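Local coordinates for extracellular solute-binding protein family 1 (Arthrobacter chlorophenolicus, PDB 4R2F) that binds the disaccharide laminaribiose and probably delivers sugars to a membrane transporter as its extracellular binding component, at residues V170-D175 against V292-I297; L214-G219 against G299-K304; L227-D232 against A420-L425. One frame throughout, in Å; residues are numbered along the deposited sequence.

Contact 1 (V170-D175 against V292-I297)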
ATOM      1  N   VAL A 170       1.484   1.536  30.046  1.00 50.37           N
ATOM      2  CA  VAL A 170       1.043   0.279  29.421  1.00 40.43           C
ATOM      3  C   VAL A 170       2.094  -0.312  28.492  1.00 43.34           C
ATOM      4  O   VAL A 170       3.046   0.362  28.080  1.00 36.49           O
ATOM      5  CB  VAL A 170      -0.283   0.441  28.644  1.00 45.95           C
ATOM      6  CG1 VAL A 170      -1.421   0.806  29.582  1.00 51.71           C
ATOM      7  CG2 VAL A 170      -0.149   1.484  27.549  1.00 45.33           C
ATOM      8  N   GLY A 171       1.913  -1.596  28.195  1.00 40.04           N
ATOM      9  CA  GLY A 171       2.807  -2.350  27.339  1.00 36.43           C
ATOM     10  C   GLY A 171       2.286  -2.401  25.908  1.00 37.18           C
ATOM     11  O   GLY A 171       1.125  -2.065  25.618  1.00 39.27           O
ATOM     12  N   VAL A 172       3.167  -2.823  25.015  1.00 37.54           N
ATOM     13  CA  VAL A 172       2.843  -2.941  23.613  1.00 44.41           C
ATOM     14  C   VAL A 172       1.911  -4.144  23.421  1.00 32.63           C
ATOM     15  O   VAL A 172       2.240  -5.254  23.836  1.00 37.35           O
ATOM     16  CB  VAL A 172       4.119  -3.111  22.787  1.00 38.30           C
ATOM     17  CG1 VAL A 172       3.796  -3.425  21.328  1.00 48.62           C
ATOM     18  CG2 VAL A 172       4.975  -1.856  22.902  1.00 45.68           C
ATOM     19  N   PRO A 173       0.757  -3.923  22.793  1.00 37.73           N
ATOM     20  CA  PRO A 173      -0.226  -4.979  22.584  1.00 33.47           C
ATOM     21  C   PRO A 173       0.320  -6.191  21.850  1.00 37.60           C
ATOM     22  O   PRO A 173       1.196  -6.047  20.986  1.00 35.43           O
ATOM     23  CB  PRO A 173      -1.277  -4.302  21.717  1.00 32.84           C
ATOM     24  CG  PRO A 173      -1.081  -2.869  21.926  1.00 36.30           C
ATOM     25  CD  PRO A 173       0.366  -2.681  22.115  1.00 37.93           C
ATOM     26  N   THR A 174      -0.202  -7.372  22.194  1.00 38.16           N
ATOM     27  CA  THR A 174       0.146  -8.620  21.510  1.00 32.32           C
ATOM     28  C   THR A 174      -1.062  -9.211  20.810  1.00 41.30           C
ATOM     29  O   THR A 174      -0.935 -10.187  20.073  1.00 37.31           O
ATOM     30  CB  THR A 174       0.672  -9.653  22.507  1.00 42.56           C
ATOM     31  OG1 THR A 174      -0.316  -9.860  23.517  1.00 42.40           O
ATOM     32  CG2 THR A 174       1.962  -9.160  23.155  1.00 44.17           C
ATOM     33  N   ASP A 175      -2.236  -8.626  21.043  1.00 37.18           N
ATOM     34  CA  ASP A 175      -3.466  -9.124  20.456  1.00 37.02           C
ATOM     35  C   ASP A 175      -4.546  -8.081  20.547  1.00 34.96           C
ATOM     36  O   ASP A 175      -4.311  -7.002  21.113  1.00 36.18           O
ATOM     37  CB  ASP A 175      -3.903 -10.440  21.118  1.00 40.07           C
ATOM     38  CG  ASP A 175      -4.134 -10.331  22.635  1.00 45.42           C
ATOM     39  OD1 ASP A 175      -4.238  -9.235  23.238  1.00 38.94           O
ATOM     40  OD2 ASP A 175      -4.227 -11.410  23.229  1.00 41.69           O
ATOM     41  N   VAL A 292       8.757   3.714  16.826  1.00 27.37           N
ATOM     42  CA  VAL A 292       9.357   2.396  16.656  1.00 26.23           C
ATOM     43  C   VAL A 292       8.357   1.366  16.116  1.00 23.85           C
ATOM     44  O   VAL A 292       7.150   1.424  16.407  1.00 25.98           O
ATOM     45  CB  VAL A 292       9.907   1.915  18.031  1.00 39.23           C
ATOM     46  CG1 VAL A 292      10.344   0.461  17.997  1.00 59.72           C
ATOM     47  CG2 VAL A 292      11.051   2.824  18.468  1.00 57.72           C
ATOM     48  N   VAL A 293       8.861   0.414  15.342  1.00 26.75           N
ATOM     49  CA  VAL A 293       7.995  -0.689  14.828  1.00 24.85           C
ATOM     50  C   VAL A 293       7.559  -1.593  15.964  1.00 32.90           C
ATOM     51  O   VAL A 293       8.376  -1.979  16.805  1.00 28.06           O
ATOM     52  CB  VAL A 293       8.711  -1.492  13.724  1.00 25.52           C
ATOM     53  CG1 VAL A 293       7.915  -2.731  13.320  1.00 29.67           C
ATOM     54  CG2 VAL A 293       8.925  -0.605  12.509  1.00 34.82           C
ATOM     55  N   ALA A 294       6.261  -1.887  16.007  1.00 29.44           N
ATOM     56  CA  ALA A 294       5.697  -2.819  16.991  1.00 25.79           C
ATOM     57  C   ALA A 294       5.551  -4.206  16.359  1.00 24.67           C
ATOM     58  O   ALA A 294       5.411  -4.325  15.142  1.00 27.66           O
ATOM     59  CB  ALA A 294       4.336  -2.312  17.487  1.00 30.04           C
ATOM     60  N   SER A 295       5.551  -5.253  17.181  1.00 30.60           N
ATOM     61  CA  SER A 295       5.362  -6.610  16.645  1.00 35.95           C
ATOM     62  C   SER A 295       3.927  -6.804  16.170  1.00 31.94           C
ATOM     63  O   SER A 295       3.005  -6.207  16.728  1.00 33.54           O
ATOM     64  CB  SER A 295       5.705  -7.665  17.699  1.00 31.00           C
ATOM     65  OG  SER A 295       7.106  -7.637  17.991  1.00 36.65           O
ATOM     66  N   PRO A 296       3.725  -7.646  15.139  1.00 32.83           N
ATOM     67  CA  PRO A 296       2.353  -7.964  14.731  1.00 30.38           C
ATOM     68  C   PRO A 296       1.578  -8.546  15.903  1.00 22.83           C
ATOM     69  O   PRO A 296       2.172  -9.115  16.824  1.00 31.75           O
ATOM     70  CB  PRO A 296       2.516  -9.002  13.617  1.00 37.09           C
ATOM     71  CG  PRO A 296       3.959  -9.049  13.279  1.00 41.16           C
ATOM     72  CD  PRO A 296       4.739  -8.394  14.379  1.00 40.21           C
ATOM     73  N   ILE A 297       0.263  -8.366  15.887  1.00 28.51           N
ATOM     74  CA  ILE A 297      -0.598  -8.851  16.960  1.00 28.95           C
ATOM     75  C   ILE A 297      -1.505  -9.962  16.463  1.00 36.74           C
ATOM     76  O   ILE A 297      -1.826 -10.056  15.276  1.00 30.67           O
ATOM     77  CB  ILE A 297      -1.469  -7.740  17.534  1.00 33.45           C
ATOM     78  CG1 ILE A 297      -2.429  -7.175  16.471  1.00 31.17           C
ATOM     79  CG2 ILE A 297      -0.569  -6.631  18.103  1.00 30.43           C
ATOM     80  CD1 ILE A 297      -3.208  -5.973  16.965  1.00 42.40           C
TER
HETATM   81  O   HOH W   1       1.921  -4.523  18.684  1.00 31.12           O

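Contact 2 (L214-G219 against G299-K304)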
ATOM      1  N   LEU A 214      -7.934  -9.629   7.484  1.00 31.75           N
ATOM      2  CA  LEU A 214      -6.862 -10.626   7.282  1.00 29.64           C
ATOM      3  C   LEU A 214      -6.282 -11.117   8.593  1.00 33.11           C
ATOM      4  O   LEU A 214      -6.050 -12.303   8.775  1.00 37.83           O
ATOM      5  CB  LEU A 214      -5.755 -10.041   6.410  1.00 28.77           C
ATOM      6  CG  LEU A 214      -6.171  -9.646   4.997  1.00 34.42           C
ATOM      7  CD1 LEU A 214      -4.939  -9.170   4.252  1.00 39.41           C
ATOM      8  CD2 LEU A 214      -6.836 -10.770   4.242  1.00 41.78           C
ATOM      9  N   ASN A 215      -6.105 -10.190   9.527  1.00 31.51           N
ATOM     10  CA  ASN A 215      -5.592 -10.504  10.846  1.00 26.95           C
ATOM     11  C   ASN A 215      -6.503 -11.463  11.616  1.00 33.12           C
ATOM     12  O   ASN A 215      -6.040 -12.175  12.486  1.00 33.79           O
ATOM     13  CB  ASN A 215      -5.386  -9.199  11.605  1.00 36.31           C
ATOM     14  CG  ASN A 215      -4.468  -9.320  12.802  1.00 45.53           C
ATOM     15  OD1 ASN A 215      -4.132 -10.407  13.275  1.00 42.13           O
ATOM     16  ND2 ASN A 215      -4.064  -8.172  13.312  1.00 46.19           N
ATOM     17  N   ASN A 216      -7.783 -11.521  11.281  1.00 32.26           N
ATOM     18  CA  ASN A 216      -8.675 -12.471  11.931  1.00 36.24           C
ATOM     19  C   ASN A 216      -8.980 -13.706  11.088  1.00 41.28           C
ATOM     20  O   ASN A 216     -10.002 -14.366  11.308  1.00 35.65           O
ATOM     21  CB  ASN A 216      -9.987 -11.771  12.263  1.00 34.16           C
ATOM     22  CG  ASN A 216     -10.791 -12.491  13.337  1.00 28.88           C
ATOM     23  OD1 ASN A 216     -10.234 -13.105  14.249  1.00 42.71           O
ATOM     24  ND2 ASN A 216     -12.115 -12.362  13.258  1.00 39.38           N
ATOM     25  N   GLY A 217      -8.112 -14.027  10.130  1.00 37.43           N
ATOM     26  CA  GLY A 217      -8.319 -15.187   9.275  1.00 41.05           C
ATOM     27  C   GLY A 217      -9.399 -14.978   8.229  1.00 46.27           C
ATOM     28  O   GLY A 217      -9.840 -15.922   7.614  1.00 35.76           O
ATOM     29  N   GLY A 218      -9.820 -13.736   8.015  1.00 39.64           N
ATOM     30  CA  GLY A 218     -10.855 -13.422   7.027  1.00 30.23           C
ATOM     31  C   GLY A 218     -10.278 -12.948   5.731  1.00 36.83           C
ATOM     32  O   GLY A 218      -9.215 -13.398   5.327  1.00 41.30           O
ATOM     33  N   GLY A 219     -10.999 -12.047   5.073  1.00 32.33           N
ATOM     34  CA  GLY A 219     -10.625 -11.535   3.769  1.00 29.99           C
ATOM     35  C   GLY A 219     -11.809 -11.313   2.885  1.00 32.67           C
ATOM     36  O   GLY A 219     -12.900 -11.808   3.156  1.00 38.08           O
ATOM     37  N   GLY A 299      -5.050 -12.006  16.265  1.00 29.11           N
ATOM     38  CA  GLY A 299      -6.510 -11.914  16.359  1.00 36.90           C
ATOM     39  C   GLY A 299      -7.038 -12.816  17.472  1.00 37.07           C
ATOM     40  O   GLY A 299      -6.282 -13.594  18.078  1.00 33.79           O
ATOM     41  N   PRO A 300      -8.339 -12.718  17.765  1.00 36.59           N
ATOM     42  CA  PRO A 300      -8.911 -13.435  18.901  1.00 34.86           C
ATOM     43  C   PRO A 300      -8.906 -14.972  18.758  1.00 38.64           C
ATOM     44  O   PRO A 300      -9.036 -15.656  19.743  1.00 43.50           O
ATOM     45  CB  PRO A 300     -10.343 -12.880  18.982  1.00 35.60           C
ATOM     46  CG  PRO A 300     -10.629 -12.356  17.617  1.00 42.02           C
ATOM     47  CD  PRO A 300      -9.326 -11.871  17.075  1.00 40.88           C
ATOM     48  N   HIS A 301      -8.716 -15.485  17.546  1.00 41.50           N
ATOM     49  CA  HIS A 301      -8.568 -16.909  17.303  1.00 42.87           C
ATOM     50  C   HIS A 301      -7.100 -17.317  17.080  1.00 44.96           C
ATOM     51  O   HIS A 301      -6.830 -18.439  16.707  1.00 41.95           O
ATOM     52  CB  HIS A 301      -9.405 -17.312  16.076  1.00 36.98           C
ATOM     53  CG  HIS A 301     -10.848 -16.917  16.170  1.00 57.12           C
ATOM     54  ND1 HIS A 301     -11.752 -17.576  16.975  1.00 61.56           N
ATOM     55  CD2 HIS A 301     -11.546 -15.939  15.547  1.00 53.16           C
ATOM     56  CE1 HIS A 301     -12.944 -17.022  16.844  1.00 64.93           C
ATOM     57  NE2 HIS A 301     -12.846 -16.025  15.983  1.00 51.03           N
ATOM     58  N   GLY A 302      -6.158 -16.410  17.290  1.00 38.31           N
ATOM     59  CA  GLY A 302      -4.747 -16.725  17.134  1.00 36.38           C
ATOM     60  C   GLY A 302      -4.105 -16.396  15.791  1.00 45.48           C
ATOM     61  O   GLY A 302      -2.900 -16.569  15.632  1.00 39.71           O
ATOM     62  N   ASP A 303      -4.887 -15.891  14.840  1.00 37.19           N
ATOM     63  CA  ASP A 303      -4.387 -15.605  13.502  1.00 36.93           C
ATOM     64  C   ASP A 303      -3.443 -14.391  13.458  1.00 45.70           C
ATOM     65  O   ASP A 303      -3.643 -13.398  14.157  1.00 34.84           O
ATOM     66  CB  ASP A 303      -5.537 -15.378  12.522  1.00 39.21           C
ATOM     67  CG  ASP A 303      -6.475 -16.575  12.433  1.00 47.94           C
ATOM     68  OD1 ASP A 303      -7.328 -16.744  13.329  1.00 46.71           O
ATOM     69  OD2 ASP A 303      -6.380 -17.323  11.449  1.00 55.27           O
ATOM     70  N   LYS A 304      -2.425 -14.502  12.606  1.00 40.43           N
ATOM     71  CA  LYS A 304      -1.449 -13.446  12.347  1.00 38.13           C
ATOM     72  C   LYS A 304      -1.451 -13.154  10.861  1.00 32.40           C
ATOM     73  O   LYS A 304      -1.438 -14.076  10.055  1.00 40.97           O
ATOM     74  CB  LYS A 304      -0.068 -13.932  12.733  1.00 46.34           C
ATOM     75  CG  LYS A 304       0.028 -14.369  14.176  1.00 58.08           C
ATOM     76  CD  LYS A 304       0.044 -13.146  15.058  1.00 53.10           C
ATOM     77  CE  LYS A 304       1.460 -12.651  15.215  1.00 50.70           C
ATOM     78  NZ  LYS A 304       2.081 -13.357  16.367  1.00 58.93           N
TER
HETATM   79  O   HOH W   2      -8.062 -14.527  14.893  1.00 36.09           O

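Contact 3 (L227-D232 against A420-L425)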
ATOM      1  N   LEU A 227     -16.156 -13.909  -3.975  1.00 45.49           N
ATOM      2  CA  LEU A 227     -16.502 -12.986  -2.894  1.00 43.08           C
ATOM      3  C   LEU A 227     -17.017 -13.713  -1.678  1.00 50.64           C
ATOM      4  O   LEU A 227     -17.835 -14.617  -1.779  1.00 46.00           O
ATOM      5  CB  LEU A 227     -17.527 -11.960  -3.358  1.00 51.03           C
ATOM      6  CG  LEU A 227     -17.009 -10.854  -4.273  1.00 46.70           C
ATOM      7  CD1 LEU A 227     -18.157 -10.039  -4.845  1.00 52.36           C
ATOM      8  CD2 LEU A 227     -16.035  -9.934  -3.528  1.00 49.14           C
ATOM      9  N   ASP A 228     -16.511 -13.326  -0.516  1.00 35.34           N
ATOM     10  CA  ASP A 228     -16.946 -13.894   0.750  1.00 37.68           C
ATOM     11  C   ASP A 228     -16.970 -12.798   1.848  1.00 30.58           C
ATOM     12  O   ASP A 228     -16.453 -12.991   2.958  1.00 36.55           O
ATOM     13  CB  ASP A 228     -16.012 -15.039   1.144  1.00 49.98           C
ATOM     14  CG  ASP A 228     -16.529 -15.857   2.324  1.00 62.93           C
ATOM     15  OD1 ASP A 228     -17.760 -15.886   2.549  1.00 66.62           O
ATOM     16  OD2 ASP A 228     -15.692 -16.457   3.038  1.00 67.47           O
ATOM     17  N   VAL A 229     -17.600 -11.675   1.534  1.00 45.55           N
ATOM     18  CA  VAL A 229     -17.533 -10.479   2.387  1.00 39.58           C
ATOM     19  C   VAL A 229     -18.192 -10.661   3.756  1.00 49.45           C
ATOM     20  O   VAL A 229     -17.668 -10.212   4.775  1.00 41.84           O
ATOM     21  CB  VAL A 229     -18.133  -9.282   1.651  1.00 34.22           C
ATOM     22  CG1 VAL A 229     -18.144  -8.042   2.552  1.00 47.61           C
ATOM     23  CG2 VAL A 229     -17.325  -9.031   0.393  1.00 43.91           C
ATOM     24  N   LEU A 230     -19.309 -11.370   3.787  1.00 50.00           N
ATOM     25  CA  LEU A 230     -20.058 -11.553   5.024  1.00 39.69           C
ATOM     26  C   LEU A 230     -19.583 -12.736   5.856  1.00 36.06           C
ATOM     27  O   LEU A 230     -20.255 -13.152   6.787  1.00 51.99           O
ATOM     28  CB  LEU A 230     -21.556 -11.663   4.708  1.00 65.12           C
ATOM     29  CG  LEU A 230     -22.180 -10.281   4.522  1.00 50.77           C
ATOM     30  CD1 LEU A 230     -23.346 -10.300   3.538  1.00113.75           C
ATOM     31  CD2 LEU A 230     -22.596  -9.787   5.907  1.00 77.87           C
ATOM     32  N   ASN A 231     -18.420 -13.283   5.535  1.00 62.75           N
ATOM     33  CA  ASN A 231     -17.800 -14.298   6.398  1.00 39.88           C
ATOM     34  C   ASN A 231     -17.751 -13.835   7.870  1.00 56.11           C
ATOM     35  O   ASN A 231     -17.461 -12.672   8.164  1.00 55.55           O
ATOM     36  CB  ASN A 231     -16.415 -14.657   5.809  1.00 64.56           C
ATOM     37  CG  ASN A 231     -15.407 -15.030   6.855  1.00 38.54           C
ATOM     38  OD1 ASN A 231     -14.819 -14.166   7.486  1.00100.61           O
ATOM     39  ND2 ASN A 231     -15.196 -16.325   7.044  1.00 85.15           N
ATOM     40  N   ASP A 232     -18.046 -14.743   8.792  1.00 40.83           N
ATOM     41  CA  ASP A 232     -18.018 -14.429  10.236  1.00 46.93           C
ATOM     42  C   ASP A 232     -16.719 -13.857  10.798  1.00 60.05           C
ATOM     43  O   ASP A 232     -16.746 -13.205  11.841  1.00 39.16           O
ATOM     44  CB  ASP A 232     -18.301 -15.670  11.076  1.00 50.21           C
ATOM     45  CG  ASP A 232     -19.745 -16.179  10.953  1.00126.97           C
ATOM     46  OD1 ASP A 232     -20.471 -15.917   9.960  1.00 49.63           O
ATOM     47  OD2 ASP A 232     -20.149 -16.897  11.882  1.00 65.57           O
ATOM     48  N   ALA A 420     -23.614  -3.713   2.721  1.00 34.90           N
ATOM     49  CA  ALA A 420     -23.517  -2.590   1.767  1.00 30.15           C
ATOM     50  C   ALA A 420     -22.215  -2.707   0.943  1.00 36.11           C
ATOM     51  O   ALA A 420     -22.191  -2.411  -0.248  1.00 31.69           O
ATOM     52  CB  ALA A 420     -23.572  -1.247   2.494  1.00 39.26           C
ATOM     53  N   PHE A 421     -21.146  -3.143   1.604  1.00 39.30           N
ATOM     54  CA  PHE A 421     -19.846  -3.341   0.950  1.00 41.35           C
ATOM     55  C   PHE A 421     -19.969  -4.441  -0.131  1.00 33.40           C
ATOM     56  O   PHE A 421     -19.647  -4.216  -1.303  1.00 38.70           O
ATOM     57  CB  PHE A 421     -18.803  -3.677   2.036  1.00 36.31           C
ATOM     58  CG  PHE A 421     -17.379  -3.778   1.539  1.00 29.90           C
ATOM     59  CD1 PHE A 421     -16.931  -3.019   0.467  1.00 33.18           C
ATOM     60  CD2 PHE A 421     -16.503  -4.637   2.159  1.00 38.32           C
ATOM     61  CE1 PHE A 421     -15.638  -3.124   0.020  1.00 41.68           C
ATOM     62  CE2 PHE A 421     -15.200  -4.748   1.717  1.00 46.79           C
ATOM     63  CZ  PHE A 421     -14.776  -3.988   0.643  1.00 28.09           C
ATOM     64  N   ASP A 422     -20.485  -5.596   0.280  1.00 39.42           N
ATOM     65  CA  ASP A 422     -20.747  -6.734  -0.611  1.00 41.73           C
ATOM     66  C   ASP A 422     -21.525  -6.313  -1.845  1.00 45.23           C
ATOM     67  O   ASP A 422     -21.136  -6.559  -2.980  1.00 44.56           O
ATOM     68  CB  ASP A 422     -21.547  -7.779   0.156  1.00 37.51           C
ATOM     69  CG  ASP A 422     -21.619  -9.114  -0.554  1.00 58.88           C
ATOM     70  OD1 ASP A 422     -20.583  -9.658  -0.985  1.00 49.51           O
ATOM     71  OD2 ASP A 422     -22.733  -9.642  -0.650  1.00 46.53           O
ATOM     72  N   THR A 423     -22.626  -5.632  -1.601  1.00 40.36           N
ATOM     73  CA  THR A 423     -23.481  -5.173  -2.655  1.00 37.51           C
ATOM     74  C   THR A 423     -22.780  -4.212  -3.585  1.00 38.11           C
ATOM     75  O   THR A 423     -22.959  -4.300  -4.797  1.00 45.00           O
ATOM     76  CB  THR A 423     -24.757  -4.547  -2.043  1.00 42.75           C
ATOM     77  OG1 THR A 423     -25.456  -5.583  -1.340  1.00 40.31           O
ATOM     78  CG2 THR A 423     -25.645  -3.939  -3.104  1.00 48.96           C
ATOM     79  N   GLY A 424     -21.986  -3.289  -3.050  1.00 39.29           N
ATOM     80  CA  GLY A 424     -21.283  -2.319  -3.921  1.00 31.82           C
ATOM     81  C   GLY A 424     -20.233  -3.002  -4.824  1.00 30.73           C
ATOM     82  O   GLY A 424     -20.056  -2.662  -5.997  1.00 41.08           O
ATOM     83  N   LEU A 425     -19.545  -3.973  -4.245  1.00 39.11           N
ATOM     84  CA  LEU A 425     -18.555  -4.749  -4.974  1.00 44.10           C
ATOM     85  C   LEU A 425     -19.211  -5.570  -6.087  1.00 43.63           C
ATOM     86  O   LEU A 425     -18.658  -5.649  -7.161  1.00 46.39           O
ATOM     87  CB  LEU A 425     -17.788  -5.670  -4.022  1.00 37.00           C
ATOM     88  CG  LEU A 425     -16.810  -4.976  -3.061  1.00 31.63           C
ATOM     89  CD1 LEU A 425     -16.261  -5.985  -2.056  1.00 37.28           C
ATOM     90  CD2 LEU A 425     -15.681  -4.291  -3.835  1.00 41.00           C
TER
HETATM   91  O   HOH W   3     -19.648 -11.991  -0.440  1.00 42.40           O

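Contact 1 (V170-D175 against V292-I297)
Ile297 makes the most of this contact, laying its CG2 methyl against the backbone of Pro173 and Thr174. CG2 comes to 3.4 Å from Pro173 O and stays farther, at 4.4 Å, from the proline ring carbon CB. Chi1 of 63° accounts for this: it sets CG2 anti to the carbonyl carbon, with CG1 between the backbone N and the carbonyl carbon. Nearer the backbone, Ile297 CA lies 3.4 Å from Thr174 O in a CA-H...O contact whose angle at the hydrogen, 123°, is well short of straight. Ile297 CB also reaches 3.7 Å from Asp175 N. Thr174 is further tied by a backbone hydrogen bond to Ala298.

In the two-lobed fold of solute-binding proteins, this joins the loop between helices 162-168 and 176-188 to the chain leaving strand 291-294. That strand pairs antiparallel with strand 145-161, and the touching ends of the two segments run nearly the same way, their directions differing by 19°. Asp175 is the N-cap of helix 176-188: its side chain caps a backbone N of the first turn, and OD1 also bonds Ser178 OG, while its backbone N faces Ile297.

At the other end Val172 holds CG1 anti to its own nitrogen, and this methyl meets Ala294 CB at 4.0 Å; Tyr160 of strand 145-161 touches both side chains. Between the valine and isoleucine contacts, a water donates to both Pro173 O, at 2.9 Å, and Ser295 O, at 2.8 Å, bridging two carbonyls that cannot bond to each other. Pro173, Ala294 and Ile297 share Tyr273 of strand 273-275 as a further neighbour.

Contact 2 (L214-G219 against G299-K304)
The His301 imidazole meets the Asn216 amide at its edge: Asn216 OD1 lies near the ring plane, 3.4 Å from His301 CD2, and the two planes are only 19° apart. The same oxygen comes to 3.2 Å from Pro300 CD, the proline crossing the asparagine at about a right angle. Asn216 OD1 also accepts from a water 2.7 Å away. That water donates in turn to Asp303 OD1 and accepts from His301 N.

With CG anti to its carbonyl carbon (chi1 -58°), Asp303 places its carboxylate beside the Asn216-Gly217 peptide, OD2 being 3.6 Å from Gly217 CA. Gly217 is the C-prime residue of the Schellman motif ending helix 204-215, and a side chain there would strike that oxygen. Gly299, which opens the type I turn to Gly302, is equally confined: a CB would fall 2.8 Å from Asn215 O.

Helix 232-246 supplies second partners. Glu236 OE2 takes both Asn216 ND2 and His301 NE2, and Arg233 NH1 binds Asn216 O and forms a salt bridge with Asp303 OD1. The helix end and the turn are thus coupled through one water and two shared charged residues, and the arginine would probably favour a charged Asp303.

Contact 3 (L227-D232 against A420-L425)
Asp422 OD1 accepts a hydrogen bond of 2.6 Å from a water that itself accepts from Val229 N at 2.9 Å, so a single water links the helix side chain to the loop backbone. This oxygen also rests against the valine, 3.6 Å from Val229 CG2. A chi1 of -168°, with CG opposite the backbone N, turns the carboxylate out to the loop, while its second oxygen, OD2, forms a salt bridge with Lys426 one turn along the helix.

Val229 sets its two methyls on different neighbours. CG1 approaches the Phe421 ring obliquely, 3.8 Å from CD2, and CG2 meets Leu425 CD1 at 4.1 Å. That leucine methyl lies over one face of the Phe421 ring, 3.6 Å above the plane and offset toward the rim.

Here the loop leading into helix 232-246 packs on helix 414-428, the C-terminal helix of this solute-binding-protein fold, whose chain ends at residue 431. Val229 is inside the type I turn from Asp228 to Asn231; Asn231 is the N-cap of helix 232-246, its OD1 bonded to Asn234 N. Replacing Val229 with an alanine would probably open a gap beside Phe421 and Leu425 by removing both methyls that meet them.

Leu227 extends the apolar row, with CD2 at 4.2 Å from Leu425 CD1. Leu230, the next residue of the turn after Val229, brings CD1 to 4.3 Å from Asp422 OD2. Deeper in, the Phe421 ring stacks with Phe403, and Leu394 of helix 389-396 touches both Phe421 and Leu425.

How the contacts relate
The segments of contacts 1 and 2 interleave along the chain, with 292-297 leading almost directly into 299-304; their centres are 16 Å apart and they touch where Ile297 O lies 3.6 Å from Lys304 CD. Trp176, at the start of helix 176-188, touches side chains of both. Contact 2 meets contact 3 through Gly218 CA and Asn231 OD1, 4.1 Å apart, with centres about 17 Å apart. Helix 232-246 links them further: contact 3 holds its N-cap, and contact 2 uses its Arg233 and Glu236. Contacts 1 and 3 stay about 16 Å apart at their nearest atoms. The Phe421 side chain of contact 3 is about 12 Å from a bound glucose unit, too far to touch it.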